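Local atomic coordinates of NAD-dependent epimerase/dehydratase (Veillonella parvula DSM 2008, PDB entry 3R6D), a protein that probably binds NAD(P) through a Rossmann-type domain and may act as an epimerase or dehydratase, its substrate being unassigned. Residues A[24-29]-A[190-194]; A[101-107]-A[146-152]; A[165-171]-A[205-211]. All coordinates share one frame; numbering follows the deposited sequence. Where two conformers were deposited one is given.

Contact 1: residues A[24-29]-A[190-194]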
# COMPACT_ATOMS: atom_id res chain seq x y z
N THR A 24 -1.82 13.41 3.56
CA THR A 24 -2.91 13.31 4.54
C THR A 24 -2.38 13.11 5.94
O THR A 24 -2.99 13.61 6.89
CB THR A 24 -3.94 12.19 4.22
OG1 THR A 24 -3.55 10.93 4.79
CG2 THR A 24 -4.17 12.09 2.78
N LEU A 25 -1.29 12.36 6.09
CA LEU A 25 -0.74 12.16 7.43
C LEU A 25 -0.14 13.47 7.97
O LEU A 25 -0.19 13.71 9.17
CB LEU A 25 0.25 11.01 7.46
CG LEU A 25 -0.33 9.62 7.13
CD1 LEU A 25 0.78 8.57 7.14
CD2 LEU A 25 -1.48 9.21 8.05
N LEU A 26 0.45 14.28 7.10
CA LEU A 26 0.95 15.55 7.58
C LEU A 26 -0.20 16.47 8.00
O LEU A 26 -0.10 17.13 9.03
CB LEU A 26 1.81 16.23 6.51
CG LEU A 26 3.15 15.52 6.22
CD1 LEU A 26 3.80 16.11 5.00
CD2 LEU A 26 4.05 15.59 7.47
N THR A 27 -1.26 16.53 7.19
CA THR A 27 -2.36 17.46 7.45
C THR A 27 -3.20 17.03 8.65
O THR A 27 -3.61 17.88 9.46
CB THR A 27 -3.23 17.60 6.21
OG1 THR A 27 -2.41 18.14 5.17
CG2 THR A 27 -4.40 18.55 6.45
N TYR A 28 -3.44 15.73 8.80
CA TYR A 28 -4.50 15.24 9.66
C TYR A 28 -4.00 14.41 10.84
O TYR A 28 -4.83 13.90 11.59
CB TYR A 28 -5.56 14.41 8.87
CG TYR A 28 -6.28 15.27 7.85
CD1 TYR A 28 -7.17 16.29 8.27
CD2 TYR A 28 -6.04 15.12 6.50
CE1 TYR A 28 -7.80 17.10 7.34
CE2 TYR A 28 -6.72 15.91 5.55
CZ TYR A 28 -7.58 16.91 6.00
OH TYR A 28 -8.24 17.72 5.07
N THR A 29 -2.68 14.26 10.98
CA THR A 29 -2.11 13.59 12.16
C THR A 29 -0.85 14.30 12.63
O THR A 29 -0.35 15.20 11.95
CB THR A 29 -1.73 12.10 11.84
OG1 THR A 29 -0.46 12.04 11.21
CG2 THR A 29 -2.78 11.36 11.03
N PHE A 190 -5.72 5.60 6.10
CA PHE A 190 -5.84 6.48 7.26
C PHE A 190 -6.70 5.80 8.33
O PHE A 190 -6.36 5.77 9.52
CB PHE A 190 -6.46 7.80 6.80
CG PHE A 190 -6.68 8.80 7.90
CD1 PHE A 190 -5.74 9.79 8.16
CD2 PHE A 190 -7.83 8.74 8.67
CE1 PHE A 190 -5.96 10.75 9.17
CE2 PHE A 190 -8.04 9.66 9.71
CZ PHE A 190 -7.10 10.65 9.94
N ASP A 191 -7.85 5.28 7.91
CA ASP A 191 -8.80 4.67 8.86
C ASP A 191 -8.16 3.45 9.54
O ASP A 191 -8.31 3.27 10.75
CB ASP A 191 -10.09 4.29 8.16
CG ASP A 191 -10.91 5.51 7.75
OD1 ASP A 191 -10.66 6.61 8.28
OD2 ASP A 191 -11.82 5.39 6.90
N ILE A 192 -7.40 2.64 8.79
CA ILE A 192 -6.72 1.50 9.40
C ILE A 192 -5.74 1.95 10.47
O ILE A 192 -5.61 1.32 11.54
CB ILE A 192 -6.07 0.66 8.29
CG1 ILE A 192 -7.16 -0.01 7.46
CG2 ILE A 192 -5.13 -0.37 8.87
CD1 ILE A 192 -6.67 -0.64 6.17
N LEU A 193 -5.00 3.03 10.18
CA LEU A 193 -4.02 3.57 11.13
C LEU A 193 -4.63 4.19 12.39
O LEU A 193 -3.92 4.46 13.34
CB LEU A 193 -3.12 4.59 10.43
CG LEU A 193 -2.15 4.03 9.37
CD1 LEU A 193 -1.61 5.14 8.48
CD2 LEU A 193 -1.04 3.21 10.04
N HIS A 194 -5.93 4.43 12.35
CA HIS A 194 -6.67 4.97 13.49
C HIS A 194 -7.53 3.93 14.19
O HIS A 194 -8.25 4.29 15.14
CB HIS A 194 -7.50 6.17 13.03
CG HIS A 194 -6.67 7.38 12.76
ND1 HIS A 194 -5.91 7.52 11.62
CD2 HIS A 194 -6.49 8.52 13.48
CE1 HIS A 194 -5.28 8.69 11.66
NE2 HIS A 194 -5.63 9.32 12.78
O HOH W 1 -5.22 11.90 13.69

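Contact 2: residues A[101-107]-A[146-152]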
# COMPACT_ATOMS: atom_id res chain seq x y z
N ARG A 101 7.23 -5.10 13.34
CA ARG A 101 6.15 -6.08 13.15
C ARG A 101 5.07 -5.65 12.17
O ARG A 101 4.56 -6.48 11.39
CB ARG A 101 5.50 -6.41 14.50
CG ARG A 101 6.51 -6.75 15.59
CD ARG A 101 7.23 -8.04 15.26
NE ARG A 101 6.28 -9.14 15.23
CZ ARG A 101 6.27 -10.12 14.32
NH1 ARG A 101 7.16 -10.15 13.35
NH2 ARG A 101 5.35 -11.05 14.39
N ARG A 102 4.70 -4.37 12.20
CA ARG A 102 3.47 -3.91 11.50
C ARG A 102 3.75 -3.39 10.10
O ARG A 102 4.57 -2.46 9.94
CB ARG A 102 2.77 -2.84 12.33
CG ARG A 102 1.39 -2.47 11.81
CD ARG A 102 0.35 -3.49 12.25
NE ARG A 102 -0.98 -3.12 11.72
CZ ARG A 102 -1.49 -3.49 10.54
NH1 ARG A 102 -0.86 -4.37 9.75
NH2 ARG A 102 -2.66 -2.98 10.17
N VAL A 103 3.12 -4.00 9.10
CA VAL A 103 3.35 -3.59 7.70
C VAL A 103 2.02 -3.54 6.97
O VAL A 103 1.20 -4.46 7.09
CB VAL A 103 4.46 -4.47 7.03
CG1 VAL A 103 4.09 -5.93 6.98
CG2 VAL A 103 4.84 -3.91 5.67
N ILE A 104 1.78 -2.46 6.22
CA ILE A 104 0.62 -2.34 5.34
C ILE A 104 1.17 -2.21 3.93
O ILE A 104 2.00 -1.33 3.67
CB ILE A 104 -0.23 -1.10 5.71
CG1 ILE A 104 -0.80 -1.24 7.12
CG2 ILE A 104 -1.35 -0.90 4.68
CD1 ILE A 104 -1.31 0.05 7.72
N GLY A 105 0.73 -3.07 3.01
CA GLY A 105 1.26 -3.07 1.66
C GLY A 105 0.16 -3.07 0.61
O GLY A 105 -0.92 -3.62 0.85
N VAL A 106 0.45 -2.49 -0.55
CA VAL A 106 -0.46 -2.42 -1.66
C VAL A 106 -0.18 -3.48 -2.70
O VAL A 106 0.93 -3.53 -3.23
CB VAL A 106 -0.38 -1.02 -2.27
CG1 VAL A 106 -1.02 -1.00 -3.62
CG2 VAL A 106 -1.06 -0.01 -1.32
N SER A 107 -1.20 -4.26 -3.03
CA SER A 107 -1.13 -5.27 -4.07
C SER A 107 -2.31 -5.11 -5.00
O SER A 107 -3.06 -4.13 -4.93
CB SER A 107 -1.09 -6.64 -3.39
OG SER A 107 -0.90 -7.69 -4.30
N ASN A 146 6.29 -13.74 9.11
CA ASN A 146 5.70 -13.71 10.39
C ASN A 146 5.19 -12.32 10.80
O ASN A 146 4.82 -12.08 11.94
CB ASN A 146 6.81 -14.21 11.34
CG ASN A 146 8.18 -13.41 11.15
OD1 ASN A 146 8.14 -12.20 10.90
ND2 ASN A 146 9.35 -14.09 11.24
N LEU A 147 5.21 -11.37 9.83
CA LEU A 147 4.90 -9.98 10.12
C LEU A 147 3.41 -9.81 10.35
O LEU A 147 2.57 -10.58 9.82
CB LEU A 147 5.35 -9.05 8.97
CG LEU A 147 6.85 -9.08 8.71
CD1 LEU A 147 7.20 -8.33 7.45
CD2 LEU A 147 7.64 -8.48 9.89
N ASN A 148 3.04 -8.78 11.10
CA ASN A 148 1.66 -8.42 11.25
C ASN A 148 1.26 -7.55 10.04
O ASN A 148 1.29 -6.31 10.10
CB ASN A 148 1.38 -7.70 12.55
CG ASN A 148 -0.07 -7.33 12.68
OD1 ASN A 148 -0.90 -7.82 11.89
ND2 ASN A 148 -0.40 -6.42 13.58
N TYR A 149 0.95 -8.23 8.92
CA TYR A 149 0.69 -7.57 7.65
C TYR A 149 -0.77 -7.27 7.44
O TYR A 149 -1.66 -8.02 7.89
CB TYR A 149 1.25 -8.40 6.48
CG TYR A 149 0.52 -9.70 6.24
CD1 TYR A 149 -0.65 -9.71 5.49
CD2 TYR A 149 1.00 -10.92 6.73
CE1 TYR A 149 -1.36 -10.88 5.25
CE2 TYR A 149 0.32 -12.11 6.50
CZ TYR A 149 -0.87 -12.07 5.74
OH TYR A 149 -1.59 -13.22 5.46
N THR A 150 -1.01 -6.20 6.68
CA THR A 150 -2.30 -6.04 6.00
C THR A 150 -1.98 -5.81 4.53
O THR A 150 -1.27 -4.84 4.20
CB THR A 150 -3.10 -4.81 6.51
OG1 THR A 150 -3.09 -4.76 7.94
CG2 THR A 150 -4.51 -4.85 5.96
N ILE A 151 -2.48 -6.69 3.66
CA ILE A 151 -2.37 -6.48 2.23
C ILE A 151 -3.64 -5.80 1.78
O ILE A 151 -4.74 -6.22 2.16
CB ILE A 151 -2.13 -7.81 1.50
CG1 ILE A 151 -0.73 -8.38 1.88
CG2 ILE A 151 -2.31 -7.62 -0.01
CD1 ILE A 151 -0.56 -9.82 1.48
N LEU A 152 -3.52 -4.72 0.99
CA LEU A 152 -4.67 -4.06 0.38
C LEU A 152 -4.71 -4.43 -1.08
O LEU A 152 -3.82 -4.07 -1.85
CB LEU A 152 -4.57 -2.52 0.58
CG LEU A 152 -4.50 -2.10 2.07
CD1 LEU A 152 -4.32 -0.59 2.10
CD2 LEU A 152 -5.71 -2.55 2.83

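Contact 3: residues A[165-171]-A[205-211]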
# COMPACT_ATOMS: atom_id res chain seq x y z
N ASP A 165 -15.23 7.59 -1.09
CA ASP A 165 -15.98 6.46 -0.57
C ASP A 165 -15.31 5.14 -0.95
O ASP A 165 -14.92 4.93 -2.11
CB ASP A 165 -17.39 6.51 -1.15
CG ASP A 165 -18.31 5.50 -0.51
OD1 ASP A 165 -18.14 5.22 0.69
OD2 ASP A 165 -19.20 4.99 -1.21
N TYR A 166 -15.16 4.25 0.02
CA TYR A 166 -14.58 2.92 -0.28
C TYR A 166 -15.37 1.86 0.45
O TYR A 166 -16.08 2.16 1.41
CB TYR A 166 -13.10 2.85 0.14
CG TYR A 166 -12.89 2.93 1.63
CD1 TYR A 166 -12.95 1.78 2.43
CD2 TYR A 166 -12.63 4.15 2.26
CE1 TYR A 166 -12.77 1.83 3.82
CE2 TYR A 166 -12.45 4.21 3.67
CZ TYR A 166 -12.52 3.05 4.43
OH TYR A 166 -12.34 3.09 5.79
N GLU A 167 -15.27 0.61 -0.03
CA GLU A 167 -15.70 -0.52 0.77
C GLU A 167 -14.56 -1.52 0.84
O GLU A 167 -13.71 -1.59 -0.07
CB GLU A 167 -16.98 -1.15 0.20
CG GLU A 167 -16.84 -1.61 -1.26
CD GLU A 167 -18.15 -2.13 -1.84
OE1 GLU A 167 -19.15 -2.28 -1.07
OE2 GLU A 167 -18.20 -2.38 -3.06
N LEU A 168 -14.57 -2.30 1.90
CA LEU A 168 -13.55 -3.30 2.17
C LEU A 168 -14.12 -4.67 1.86
O LEU A 168 -15.25 -4.98 2.25
CB LEU A 168 -13.10 -3.21 3.64
CG LEU A 168 -12.48 -1.88 4.05
CD1 LEU A 168 -12.04 -1.86 5.50
CD2 LEU A 168 -11.28 -1.53 3.17
N ILE A 169 -13.36 -5.46 1.13
CA ILE A 169 -13.81 -6.76 0.62
C ILE A 169 -13.01 -7.87 1.26
O ILE A 169 -11.81 -8.01 1.00
CB ILE A 169 -13.68 -6.84 -0.93
CG1 ILE A 169 -14.37 -5.66 -1.62
CG2 ILE A 169 -14.22 -8.19 -1.46
CD1 ILE A 169 -15.82 -5.59 -1.46
N PRO A 170 -13.65 -8.66 2.14
CA PRO A 170 -12.87 -9.64 2.87
C PRO A 170 -12.29 -10.74 1.99
O PRO A 170 -12.75 -10.94 0.85
CB PRO A 170 -13.87 -10.19 3.92
CG PRO A 170 -15.15 -9.71 3.62
CD PRO A 170 -15.05 -8.57 2.60
N GLU A 171 -11.33 -11.49 2.53
CA GLU A 171 -10.76 -12.61 1.84
C GLU A 171 -11.85 -13.61 1.50
O GLU A 171 -12.67 -13.95 2.37
CB GLU A 171 -9.75 -13.32 2.76
CG GLU A 171 -8.69 -12.41 3.17
CD GLU A 171 -7.52 -13.11 3.81
OE1 GLU A 171 -7.13 -14.22 3.41
OE2 GLU A 171 -6.97 -12.51 4.74
N SER A 205 -5.72 -9.94 4.10
CA SER A 205 -5.66 -9.35 2.78
C SER A 205 -7.05 -8.88 2.41
O SER A 205 -7.97 -9.69 2.25
CB SER A 205 -5.22 -10.39 1.79
OG SER A 205 -5.21 -9.79 0.50
N ILE A 206 -7.20 -7.56 2.29
CA ILE A 206 -8.51 -6.92 2.21
C ILE A 206 -8.60 -6.16 0.88
O ILE A 206 -7.71 -5.36 0.57
CB ILE A 206 -8.69 -5.93 3.42
CG1 ILE A 206 -8.51 -6.66 4.76
CG2 ILE A 206 -10.05 -5.23 3.40
CD1 ILE A 206 -9.35 -7.91 4.95
N GLY A 207 -9.67 -6.38 0.11
CA GLY A 207 -9.87 -5.62 -1.12
C GLY A 207 -10.40 -4.22 -0.81
O GLY A 207 -11.11 -4.02 0.20
N VAL A 208 -10.08 -3.26 -1.67
CA VAL A 208 -10.57 -1.89 -1.52
C VAL A 208 -11.16 -1.48 -2.87
O VAL A 208 -10.44 -1.46 -3.87
CB VAL A 208 -9.45 -0.91 -1.08
CG1 VAL A 208 -10.07 0.43 -0.74
CG2 VAL A 208 -8.69 -1.41 0.14
N GLY A 209 -12.46 -1.14 -2.86
CA GLY A 209 -13.13 -0.83 -4.11
C GLY A 209 -14.12 0.30 -3.93
O GLY A 209 -14.58 0.57 -2.80
N GLU A 210 -14.50 0.94 -5.04
CA GLU A 210 -15.53 1.97 -5.03
C GLU A 210 -16.91 1.31 -5.13
O GLU A 210 -17.20 0.62 -6.10
CB GLU A 210 -15.32 2.90 -6.22
CG GLU A 210 -16.39 4.02 -6.34
CD GLU A 210 -16.17 4.90 -7.54
OE1 GLU A 210 -15.06 4.99 -8.06
OE2 GLU A 210 -17.14 5.54 -7.96
N PRO A 211 -17.77 1.54 -4.12
CA PRO A 211 -19.10 0.95 -4.20
C PRO A 211 -19.83 1.37 -5.48
O PRO A 211 -19.67 2.50 -5.93
CB PRO A 211 -19.81 1.52 -2.98
CG PRO A 211 -18.69 1.82 -1.98
CD PRO A 211 -17.56 2.30 -2.86
O HOH W 2 -19.41 4.89 -4.48

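Contact 1: residues A[24-29]-A[190-194]
Phe190 of helix 182-193 pushes its ring against the last turn of helix 22-28, so that two helices of the Rossmann-type domain meet through their C-terminal ends. With CG anti to the backbone N (chi1 178°), the ring leaves its own helix and brings CE1 to 3.7 Å from CB of Tyr28. Tyr28 offers little more than that carbon, since the rest of its side chain leads away. Thr24 and Leu25 approach the same ring obliquely, and Leu25 goes on to meet Leu193 at about a right angle, CD2 to CD1 at 4.1 Å. Thr29, the first residue beyond its helix, has its methyl CG2 set against both rings at once, passing Phe190 obliquely and lying at the edge of the His194 imidazole, 3.7 Å from CE1 of His194. Its hydroxyl OG1 turns back to O of Leu25 at 2.7 Å, fixing the methyl's direction. A serine here would keep the hydroxyl but, without CG2, would probably open a gap beside CE1 of Phe190 and CE1 of His194. The imidazole is itself held over one face of the Phe190 ring, because His194 ND1 bonds to Phe190 O at 2.8 Å with the oxygen in the imidazole plane. At the other nitrogen a water joins the helix ends, lying 2.8 Å from His194 NE2 and donating to Tyr28 O at 2.9 Å.

Contact 2: residues A[101-107]-A[146-152]
The guanidinium of Arg102 reaches over the neighbouring strand, past its partner Asn148, and holds Thr150 end-on, NH1 and NH2 both bonding to the single atom OG1 of Thr150 at 2.9 Å. The bend is at chi2 (80°), which carries the chain past the amide of Asn148, two flat groups turned only 22° apart. NH1 also reaches O of Asn148 at 2.9 Å, above the carbonyl plane, while the backbone N of Val103 comes to that oxygen from the opposite face. Strands 102-108 and 148-158 are parallel neighbours in the Rossmann-type sheet, and regular bonds such as Gly105 N to Thr150 O (2.9 Å) continue the pairing as far as Ser107. On the face of Val103, its CG1 packs on CB of Tyr149 at 3.8 Å; on the face of Arg102, Ile104 CG2 meets Leu152 CD1. Just before the strands begin, Arg101 NH2 bonds to Asn146 O at 2.7 Å. Phe201 O is a further partner of Thr150 OG1, and Glu198 forms a salt bridge with Arg102 NE. The buried arginine thus has a carboxylate to offset its charge and neutral oxygens to receive its N-H groups, which probably largely pays for its burial and fixes its rotation.

Contact 3: residues A[165-171]-A[205-211]
Ser205 meets strand 167-169 just beyond its end: its backbone N donates to OE2 of Glu171 at 2.9 Å, the carboxylate being met from above its plane. With CG beside its backbone N (chi1 -59°) and the chain extended beyond, Glu171 reaches across to Ser205. At Ile206 the branch CG2 lies against Leu168, 3.7 Å from CB of Leu168, the two side chains running obliquely to each other. Gly207 forms a hydrogen-bonded pair with Ile169, Gly207 N to Ile169 O and Ile169 N to Gly207 O, both 2.8 Å; a CB on this glycine would fall close to CB of Ile169, so the bare backbone permits the near approach of the strands. Val208 sits opposite Leu168 in a non-hydrogen-bonded pair and spreads its two methyls, CG2 to Leu168 CD2 at 4.0 Å and CG1 to CB of Tyr166. Gly209 repeats the two-way pairing with Glu167, whose N is 2.9 Å from Gly209 O. The carboxylate of Glu210 is bonded outside this pairing, OE1 to Tyr158 OH and Gln179 NE2. Pro211 then fits between two acidic side chains, its CG 3.3 Å from OD2 of Asp165 and 4.0 Å from CG of Glu167, and a water bridges Asp165 OD2 and Pro211 O. The result is a short antiparallel edge pairing, in which strand 167-169 extends the otherwise parallel sheet of the Rossmann-type fold beyond strand 204-209.

Overall arrangement
From the N terminus, helix 22-28 supplies the first half of contact 1, whose loop stays open until the end of helix 182-193. Contact 2 is nested inside that loop: it opens at strand 102-108 and closes at strand 148-158, after two intervening helices. Contact 3 opens later at 165-171, still within the loop of contact 1, but closes beyond it at 205-211, so contacts 1 and 3 cross while contacts 2 and 3 lie in series. Ile192 and Leu193 pack on Arg102 and Ile104, seating the last helix on the sheet. Tyr166 reaches Asp191 of that helix, and Ile151 pairs with Ile206, joining contacts 2 and 3 in one sheet.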